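Local coordinates for protein 2-amino-4-hydroxy-6-hydroxymethyldihydropteridine pyrophosphokinase (Haemophilus influenzae, PDB 1CBK) that probably catalyses the transfer of pyrophosphate from ATP to 6-hydroxymethyl-7,8-dihydropterin, a step in folate biosynthesis, at residues Glu17-Ala22 / Ser38-Ser43; Asn56-Ile61 / Ile125-Glu130; Asp72-Ile77 / Leu94-Leu99. One frame throughout, in Å; residues are numbered along the deposited sequence.

Interaction 1. Residues Glu17-Ala22 / Ser38-Ser43; sequences EQLHAA and SSFYKS. With ROI (7,8-dihydro-7,7-dimethyl-6-hydroxypterin), chain D.
Phe40 reaches across to helix 17-22 and fits its ring between Leu19 and His20. From CB the side chain leaves the backbone just before strand 41-43, with CG beside the backbone N (chi1 -78°), which carries the ring out toward the helix. Phe40 CD2 meets the CD2 methyl of Leu19. CE2 goes deeper: Phe40 CE2 lies 3.7 Å from Leu19 CB, and it also reaches His20, whose CE1 is 3.6 Å from Phe40 CE2. At the tip, Phe40 CZ touches the imidazole at CE1 and, at 3.7 Å, at His20 ND1.

The two helix residues meet the ring differently. Leu19 lies over one face and makes a CH-pi contact, with Leu19 CD2 4.1 Å from the centroid of the Phe40 ring and only 9° off the ring normal. His20 lies beyond the other side of the ring plane and meets it obliquely, its plane turned 37° from that of Phe40, while Phe40 CE2 stands over the rim of one imidazole face. His20 NE2 is hydrogen-bonded to Pro160 OXT, so the C-terminal carboxylate helps to fix the turn of the exposed imidazole.

Three residues on, at the end of strand 41-43, Ser43 serves the pterin pocket. Ser43 OG accepts a nearly straight hydrogen bond from N2 of the bound dimethylpterin at 2.9 Å, and is also hydrogen-bonded to Asn56 OD1, which holds the hydroxyl in place.

Helix 15-27 thus packs on one face of the central antiparallel sheet: Leu19 also touches Leu8 and Ser10 of strand 2-10 and Val55 of strand 54-63, while Phe40 packs on Ala57 and hydrogen-bonds through its own backbone to Leu158 near the C terminus.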
# COMPACT_ATOMS: atom_id res chain seq x y z
N GLU A 17 -20.75 13.83 -6.17
CA GLU A 17 -20.82 15.27 -5.94
C GLU A 17 -19.53 15.77 -5.26
O GLU A 17 -19.02 16.86 -5.59
CB GLU A 17 -22.06 15.61 -5.11
CG GLU A 17 -22.29 17.10 -4.88
CD GLU A 17 -23.56 17.37 -4.08
OE1 GLU A 17 -23.50 17.31 -2.84
OE2 GLU A 17 -24.63 17.61 -4.66
N GLN A 18 -19.02 15.02 -4.29
CA GLN A 18 -17.78 15.38 -3.62
C GLN A 18 -16.61 15.50 -4.64
O GLN A 18 -15.80 16.42 -4.57
CB GLN A 18 -17.41 14.31 -2.57
CG GLN A 18 -18.43 14.16 -1.45
CD GLN A 18 -18.31 15.22 -0.38
OE1 GLN A 18 -17.33 15.97 -0.32
NE2 GLN A 18 -19.30 15.27 0.52
N LEU A 19 -16.54 14.56 -5.57
CA LEU A 19 -15.49 14.57 -6.60
C LEU A 19 -15.68 15.75 -7.55
O LEU A 19 -14.71 16.43 -7.88
CB LEU A 19 -15.46 13.24 -7.37
CG LEU A 19 -14.40 12.22 -6.90
CD1 LEU A 19 -14.38 12.04 -5.40
CD2 LEU A 19 -14.60 10.91 -7.60
N HIS A 20 -16.92 16.02 -7.97
CA HIS A 20 -17.16 17.18 -8.86
C HIS A 20 -16.79 18.48 -8.15
O HIS A 20 -16.12 19.35 -8.72
CB HIS A 20 -18.61 17.25 -9.33
CG HIS A 20 -18.96 16.24 -10.38
ND1 HIS A 20 -18.17 16.01 -11.48
CD2 HIS A 20 -20.05 15.44 -10.52
CE1 HIS A 20 -18.75 15.10 -12.26
NE2 HIS A 20 -19.89 14.75 -11.70
N ALA A 21 -17.15 18.59 -6.88
CA ALA A 21 -16.81 19.81 -6.15
C ALA A 21 -15.30 19.95 -6.00
O ALA A 21 -14.77 21.05 -6.13
CB ALA A 21 -17.48 19.83 -4.77
N ALA A 22 -14.60 18.84 -5.74
CA ALA A 22 -13.14 18.90 -5.57
C ALA A 22 -12.42 19.26 -6.88
O ALA A 22 -11.45 20.01 -6.88
CB ALA A 22 -12.62 17.59 -4.99
N SER A 38 -9.97 11.51 -15.52
CA SER A 38 -10.38 10.20 -15.96
C SER A 38 -11.89 10.05 -15.70
O SER A 38 -12.52 10.97 -15.15
CB SER A 38 -9.67 9.16 -15.10
OG SER A 38 -10.13 9.26 -13.75
N SER A 39 -12.44 8.91 -16.10
CA SER A 39 -13.84 8.57 -15.83
C SER A 39 -13.91 8.33 -14.31
O SER A 39 -12.87 8.22 -13.64
CB SER A 39 -14.20 7.25 -16.53
OG SER A 39 -14.12 7.36 -17.94
N PHE A 40 -15.13 8.28 -13.76
CA PHE A 40 -15.34 8.03 -12.33
C PHE A 40 -15.59 6.52 -12.24
O PHE A 40 -16.39 5.96 -13.01
CB PHE A 40 -16.56 8.80 -11.82
CG PHE A 40 -16.33 10.27 -11.57
CD1 PHE A 40 -15.22 10.94 -12.09
CD2 PHE A 40 -17.25 11.01 -10.82
CE1 PHE A 40 -15.03 12.32 -11.88
CE2 PHE A 40 -17.08 12.39 -10.60
CZ PHE A 40 -15.97 13.05 -11.13
N TYR A 41 -14.91 5.86 -11.30
CA TYR A 41 -15.02 4.41 -11.15
C TYR A 41 -15.54 4.07 -9.78
O TYR A 41 -14.98 4.58 -8.82
CB TYR A 41 -13.64 3.73 -11.29
CG TYR A 41 -13.03 3.83 -12.67
CD1 TYR A 41 -12.37 5.00 -13.07
CD2 TYR A 41 -13.16 2.79 -13.58
CE1 TYR A 41 -11.87 5.13 -14.36
CE2 TYR A 41 -12.66 2.91 -14.87
CZ TYR A 41 -12.02 4.07 -15.26
OH TYR A 41 -11.57 4.21 -16.54
N LYS A 42 -16.57 3.22 -9.71
CA LYS A 42 -17.15 2.77 -8.44
C LYS A 42 -16.36 1.49 -8.13
O LYS A 42 -16.39 0.52 -8.90
CB LYS A 42 -18.64 2.47 -8.60
CG LYS A 42 -19.35 2.08 -7.28
CD LYS A 42 -20.87 2.16 -7.47
CE LYS A 42 -21.64 1.97 -6.17
NZ LYS A 42 -21.95 0.53 -5.88
N SER A 43 -15.68 1.47 -7.00
CA SER A 43 -14.84 0.35 -6.65
C SER A 43 -15.12 -0.21 -5.26
O SER A 43 -15.56 0.51 -4.37
CB SER A 43 -13.38 0.82 -6.71
OG SER A 43 -13.16 1.90 -5.81
N1 ROI D . -11.04 1.98 -1.14
C2 ROI D . -11.39 2.37 -2.42
N2 ROI D . -12.01 1.45 -3.21
N3 ROI D . -11.15 3.61 -2.90
C4 ROI D . -10.53 4.56 -2.17
O4 ROI D . -10.34 5.71 -2.59
C4A ROI D . -10.08 4.21 -0.85
N5 ROI D . -9.46 5.08 -0.11
C6 ROI D . -9.01 4.83 1.17
C7 ROI D . -9.09 3.37 1.71
C16 ROI D . -7.69 2.65 1.56
C15 ROI D . -9.60 3.36 3.15
N8 ROI D . -10.01 2.51 0.90
C8A ROI D . -10.40 2.85 -0.38
O9 ROI D . -8.54 5.83 1.79

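Interaction 2. Residues Asn56-Ile61 / Ile125-Glu130; sequences NAVAKI and IVPLFE. With ROI (7,8-dihydro-7,7-dimethyl-6-hydroxypterin), chain D.
A chi1 of 176° divides the two methyls of Val58 between neighbouring residues of helix 125-130: CG1, stretched away from the backbone N, is directed to Leu128, and CG2, beside that N, to Pro127. Leu128 meets it with an equally extended first torsion (chi1 -178°), which brings its CD1 within 4.0 Å of Val58 CG1. Val58 CG2 rests 3.6 Å from Pro127 CB, the two side chains crossing at about a right angle, and also lies 3.8 Å from the backbone N of Leu128. One branched side chain therefore sits over the link between two helical residues, in a buried contact whose side-chain pairs are all apolar.

Pro127 has no N-H to give to the preceding turn, and the helix is kinked there; its CB is turned toward the strand. In this three-layered alpha/beta/alpha fold, helix 122-131 covers the side of the antiparallel sheet remote from helices 15-27 and 67-80. Strand 56-61 and helix 125-130 run in roughly the same direction, with axes 7.2 Å apart at closest approach and inclined by 37°.

Asn56, at the start of the strand segment, turns its side-chain end away from the helix and into the substrate pocket. The amide grips the pterin by two hydrogen bonds: Asn56 OD1 accepts from ROI N3 at 3.0 Å, and Asn56 ND2 donates to ROI O4 at 2.8 Å. Both are nearly straight, a pairing that reads the donor and acceptor pattern of the pyrimidinone edge. Asn56 ND2 has a second acceptor in Leu8 O, which helps to hold the amide in this orientation. On the helix, Glu130 is hydrogen-bonded through OE2 to Ser39 OG, tying its last turn to strand 32-43.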
# COMPACT_ATOMS: atom_id res chain seq x y z
N ASN A 56 -13.89 6.75 -7.44
CA ASN A 56 -12.51 7.16 -7.65
C ASN A 56 -12.22 7.77 -9.01
O ASN A 56 -12.87 7.46 -9.99
CB ASN A 56 -11.58 5.94 -7.50
CG ASN A 56 -11.42 5.51 -6.05
OD1 ASN A 56 -11.97 4.50 -5.63
ND2 ASN A 56 -10.62 6.25 -5.30
N ALA A 57 -11.21 8.64 -9.05
CA ALA A 57 -10.80 9.27 -10.30
C ALA A 57 -9.38 9.77 -10.10
O ALA A 57 -8.83 9.73 -8.99
CB ALA A 57 -11.74 10.44 -10.67
N VAL A 58 -8.78 10.18 -11.22
CA VAL A 58 -7.41 10.72 -11.23
C VAL A 58 -7.50 11.93 -12.16
O VAL A 58 -8.08 11.83 -13.25
CB VAL A 58 -6.34 9.70 -11.80
CG1 VAL A 58 -4.95 10.38 -11.88
CG2 VAL A 58 -6.21 8.46 -10.89
N ALA A 59 -6.96 13.05 -11.71
CA ALA A 59 -6.94 14.29 -12.49
C ALA A 59 -5.51 14.66 -12.88
O ALA A 59 -4.56 14.42 -12.11
CB ALA A 59 -7.58 15.42 -11.67
N LYS A 60 -5.36 15.25 -14.06
CA LYS A 60 -4.05 15.68 -14.54
C LYS A 60 -4.03 17.18 -14.53
O LYS A 60 -4.96 17.82 -15.06
CB LYS A 60 -3.84 15.18 -15.98
CG LYS A 60 -2.53 15.63 -16.65
CD LYS A 60 -2.49 15.16 -18.12
CE LYS A 60 -1.24 15.64 -18.82
NZ LYS A 60 -1.14 15.11 -20.21
N ILE A 61 -3.02 17.77 -13.90
CA ILE A 61 -2.91 19.23 -13.85
C ILE A 61 -1.52 19.70 -14.29
O ILE A 61 -0.57 18.92 -14.29
CB ILE A 61 -3.16 19.83 -12.42
CG1 ILE A 61 -2.13 19.30 -11.42
CG2 ILE A 61 -4.61 19.61 -11.95
CD1 ILE A 61 -2.14 20.05 -10.09
N ILE A 125 -4.47 3.02 -10.48
CA ILE A 125 -3.79 2.71 -11.74
C ILE A 125 -4.65 2.63 -12.98
O ILE A 125 -4.22 3.06 -14.06
CB ILE A 125 -2.89 1.45 -11.62
CG1 ILE A 125 -1.77 1.71 -10.61
CG2 ILE A 125 -2.33 1.01 -13.01
CD1 ILE A 125 -0.77 2.79 -11.00
N VAL A 126 -5.86 2.09 -12.86
CA VAL A 126 -6.74 2.00 -14.02
C VAL A 126 -7.11 3.40 -14.55
O VAL A 126 -7.06 3.63 -15.78
CB VAL A 126 -7.97 1.10 -13.75
CG1 VAL A 126 -9.04 1.28 -14.82
CG2 VAL A 126 -7.51 -0.35 -13.65
N PRO A 127 -7.55 4.32 -13.66
CA PRO A 127 -7.91 5.69 -14.07
C PRO A 127 -6.66 6.44 -14.62
O PRO A 127 -6.77 7.20 -15.58
CB PRO A 127 -8.40 6.36 -12.77
CG PRO A 127 -8.78 5.27 -11.90
CD PRO A 127 -8.02 4.03 -12.28
N LEU A 128 -5.51 6.29 -13.98
CA LEU A 128 -4.27 6.94 -14.45
C LEU A 128 -3.93 6.49 -15.88
O LEU A 128 -3.61 7.30 -16.74
CB LEU A 128 -3.09 6.64 -13.50
CG LEU A 128 -1.72 7.28 -13.80
CD1 LEU A 128 -1.84 8.80 -13.86
CD2 LEU A 128 -0.71 6.90 -12.72
N PHE A 129 -4.03 5.18 -16.13
CA PHE A 129 -3.74 4.60 -17.44
C PHE A 129 -4.68 5.15 -18.50
O PHE A 129 -4.30 5.35 -19.66
CB PHE A 129 -3.85 3.08 -17.37
CG PHE A 129 -3.66 2.38 -18.68
CD1 PHE A 129 -2.48 2.54 -19.41
CD2 PHE A 129 -4.65 1.55 -19.19
CE1 PHE A 129 -2.29 1.88 -20.64
CE2 PHE A 129 -4.47 0.88 -20.41
CZ PHE A 129 -3.28 1.05 -21.13
N GLU A 130 -5.92 5.44 -18.10
CA GLU A 130 -6.90 5.98 -19.04
C GLU A 130 -6.49 7.37 -19.56
O GLU A 130 -6.73 7.70 -20.71
CB GLU A 130 -8.29 6.04 -18.37
CG GLU A 130 -9.39 6.63 -19.25
CD GLU A 130 -10.72 6.83 -18.51
OE1 GLU A 130 -10.70 6.89 -17.27
OE2 GLU A 130 -11.78 6.92 -19.17
N1 ROI D . -11.04 1.98 -1.14
C2 ROI D . -11.39 2.37 -2.42
N2 ROI D . -12.01 1.45 -3.21
N3 ROI D . -11.15 3.61 -2.90
C4 ROI D . -10.53 4.56 -2.17
O4 ROI D . -10.34 5.71 -2.59
C4A ROI D . -10.08 4.21 -0.85
N5 ROI D . -9.46 5.08 -0.11
C6 ROI D . -9.01 4.83 1.17
C7 ROI D . -9.09 3.37 1.71
C16 ROI D . -7.69 2.65 1.56
C15 ROI D . -9.60 3.36 3.15
N8 ROI D . -10.01 2.51 0.90
C8A ROI D . -10.40 2.85 -0.38
O9 ROI D . -8.54 5.83 1.79

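Interaction 3. Residues Asp72-Ile77 / Leu94-Leu99; sequences DELQRI and LDLDIL
Leu74 overlaps two residues of the strand at once, spreading its terminal methyls along strand segment 95-99. Leu74 CD1 lies 3.6 Å from Ile98 CG1, and Leu74 CD2 is 4.0 Å from Leu96 CD1. Its CG stands beside the backbone N (chi1 -63°), with the rest of the chain extended, so the fork arrives between these two residues of the strand. The pairs cross at a slant.

Leu96 answers with a single methyl. Leu96 CD1 fits between successive parts of the helix: besides Leu74 CD2 it approaches the carbonyl Leu74 O at 3.8 Å and the branch methyl of Ile77, CG2, at 3.9 Å. Ile77 and Leu96 cross at about a right angle. The helix thus presents Leu74 and Ile77, one turn apart, and the strand presents Leu96 and Ile98, two residues apart, all four buried.

Helix 67-80 and strand 95-101 are the last helix and strand of a beta-alpha-beta-beta-alpha-beta core of ferredoxin-like topology, and the strand forms an edge of the sheet. The short segments run almost antiparallel, at 171°, with their axes 8.7 Å apart. Helix 15-27 lies alongside on the same face: its Ile26 touches both Leu74 and Ile77.

One polar bond joins the two elements as well: Glu78, just after the helix segment, accepts a hydrogen bond through OE2 from the backbone N of Leu96. Within the helix, Arg76 NH1 and Glu73 OE1 form a salt bridge at 3.0 Å whose hydrogen bond is bent and weak. Asp95, next to Leu96, belongs to the pterin pocket and touches the bound ligand; salt bridges from OD1 to Arg83 and from OD2 to Arg92 steady its carboxylate.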
# COMPACT_ATOMS: atom_id res chain seq x y z
N ASP A 72 -0.65 22.14 0.44
CA ASP A 72 -1.39 23.11 1.26
C ASP A 72 -2.76 23.39 0.65
O ASP A 72 -3.76 23.44 1.37
CB ASP A 72 -0.65 24.44 1.35
CG ASP A 72 0.49 24.41 2.33
OD1 ASP A 72 0.56 23.49 3.15
OD2 ASP A 72 1.31 25.35 2.28
N GLU A 73 -2.77 23.63 -0.65
CA GLU A 73 -4.00 23.92 -1.39
C GLU A 73 -4.95 22.75 -1.41
O GLU A 73 -6.15 22.93 -1.26
CB GLU A 73 -3.68 24.37 -2.82
CG GLU A 73 -3.08 25.79 -2.92
CD GLU A 73 -3.93 26.85 -2.21
OE1 GLU A 73 -5.02 27.19 -2.70
OE2 GLU A 73 -3.50 27.34 -1.14
N LEU A 74 -4.45 21.53 -1.59
CA LEU A 74 -5.34 20.37 -1.61
C LEU A 74 -5.96 20.17 -0.22
O LEU A 74 -7.12 19.78 -0.10
CB LEU A 74 -4.62 19.11 -2.06
CG LEU A 74 -4.09 19.14 -3.48
CD1 LEU A 74 -3.38 17.81 -3.75
CD2 LEU A 74 -5.23 19.38 -4.50
N GLN A 75 -5.17 20.40 0.82
CA GLN A 75 -5.66 20.25 2.19
C GLN A 75 -6.70 21.34 2.50
O GLN A 75 -7.67 21.08 3.20
CB GLN A 75 -4.50 20.27 3.20
CG GLN A 75 -3.54 19.09 3.01
CD GLN A 75 -2.41 19.04 4.02
OE1 GLN A 75 -2.06 17.98 4.52
NE2 GLN A 75 -1.84 20.18 4.32
N ARG A 76 -6.49 22.53 1.94
CA ARG A 76 -7.43 23.64 2.11
C ARG A 76 -8.76 23.28 1.45
O ARG A 76 -9.82 23.51 2.03
CB ARG A 76 -6.86 24.90 1.49
CG ARG A 76 -7.74 26.13 1.61
CD ARG A 76 -6.99 27.34 1.08
NE ARG A 76 -7.88 28.45 0.76
CZ ARG A 76 -8.10 28.90 -0.48
NH1 ARG A 76 -7.51 28.33 -1.52
NH2 ARG A 76 -8.92 29.93 -0.68
N ILE A 77 -8.69 22.67 0.26
CA ILE A 77 -9.89 22.26 -0.44
C ILE A 77 -10.63 21.20 0.38
O ILE A 77 -11.85 21.26 0.50
CB ILE A 77 -9.57 21.74 -1.86
CG1 ILE A 77 -9.19 22.91 -2.77
CG2 ILE A 77 -10.76 20.94 -2.44
CD1 ILE A 77 -8.53 22.50 -4.09
N LEU A 94 -14.02 12.72 1.33
CA LEU A 94 -13.07 13.06 0.27
C LEU A 94 -11.61 12.92 0.68
O LEU A 94 -11.22 13.29 1.78
CB LEU A 94 -13.29 14.52 -0.19
CG LEU A 94 -12.36 15.10 -1.28
CD1 LEU A 94 -12.79 14.57 -2.65
CD2 LEU A 94 -12.40 16.61 -1.26
N ASP A 95 -10.80 12.40 -0.24
CA ASP A 95 -9.35 12.29 -0.07
C ASP A 95 -8.74 12.74 -1.41
O ASP A 95 -9.17 12.28 -2.46
CB ASP A 95 -8.91 10.84 0.19
CG ASP A 95 -8.65 10.54 1.65
OD1 ASP A 95 -8.82 11.44 2.49
OD2 ASP A 95 -8.28 9.40 1.97
N LEU A 96 -7.80 13.69 -1.34
CA LEU A 96 -7.08 14.20 -2.51
C LEU A 96 -5.63 13.81 -2.23
O LEU A 96 -5.12 14.11 -1.17
CB LEU A 96 -7.18 15.73 -2.60
CG LEU A 96 -8.60 16.27 -2.79
CD1 LEU A 96 -8.57 17.79 -2.95
CD2 LEU A 96 -9.24 15.61 -4.01
N ASP A 97 -4.98 13.12 -3.17
CA ASP A 97 -3.60 12.67 -2.96
C ASP A 97 -2.70 12.99 -4.18
O ASP A 97 -3.08 12.71 -5.31
CB ASP A 97 -3.55 11.15 -2.73
CG ASP A 97 -4.13 10.73 -1.39
OD1 ASP A 97 -3.65 11.23 -0.35
OD2 ASP A 97 -5.04 9.88 -1.38
N ILE A 98 -1.53 13.57 -3.95
CA ILE A 98 -0.61 13.85 -5.05
C ILE A 98 0.10 12.53 -5.39
O ILE A 98 0.83 11.98 -4.58
CB ILE A 98 0.47 14.90 -4.67
CG1 ILE A 98 -0.17 16.21 -4.21
CG2 ILE A 98 1.36 15.16 -5.89
CD1 ILE A 98 0.77 17.11 -3.40
N LEU A 99 -0.19 11.99 -6.56
CA LEU A 99 0.41 10.73 -6.99
C LEU A 99 1.79 10.99 -7.59
O LEU A 99 2.75 10.30 -7.27
CB LEU A 99 -0.43 10.06 -8.06
CG LEU A 99 -1.84 9.55 -7.79
CD1 LEU A 99 -2.44 9.03 -9.11
CD2 LEU A 99 -1.78 8.42 -6.74

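In the fold
All three contacts pack a helix against one antiparallel sheet, whose strands 32-43, 54-63 and 95-101 each contribute a segment. Interactions 1 and 2 have centres about 11 Å apart and meet through neighbouring strands, where Tyr41 O probably hydrogen-bonds to Asn56 N. The centre of interaction 3 lies about 14 Å from that of interaction 1 and 15 Å from that of interaction 2. In sequence interaction 1 comes first, and both segments of interaction 3 lie between 56-61 and 125-130. Helices of interactions 1 and 3 share one sheet face, with Ala22 against Leu94 and Leu96, while interaction 2 covers the other. Ser43, Asn56 and Asp95 carry this scaffold to the pterin site.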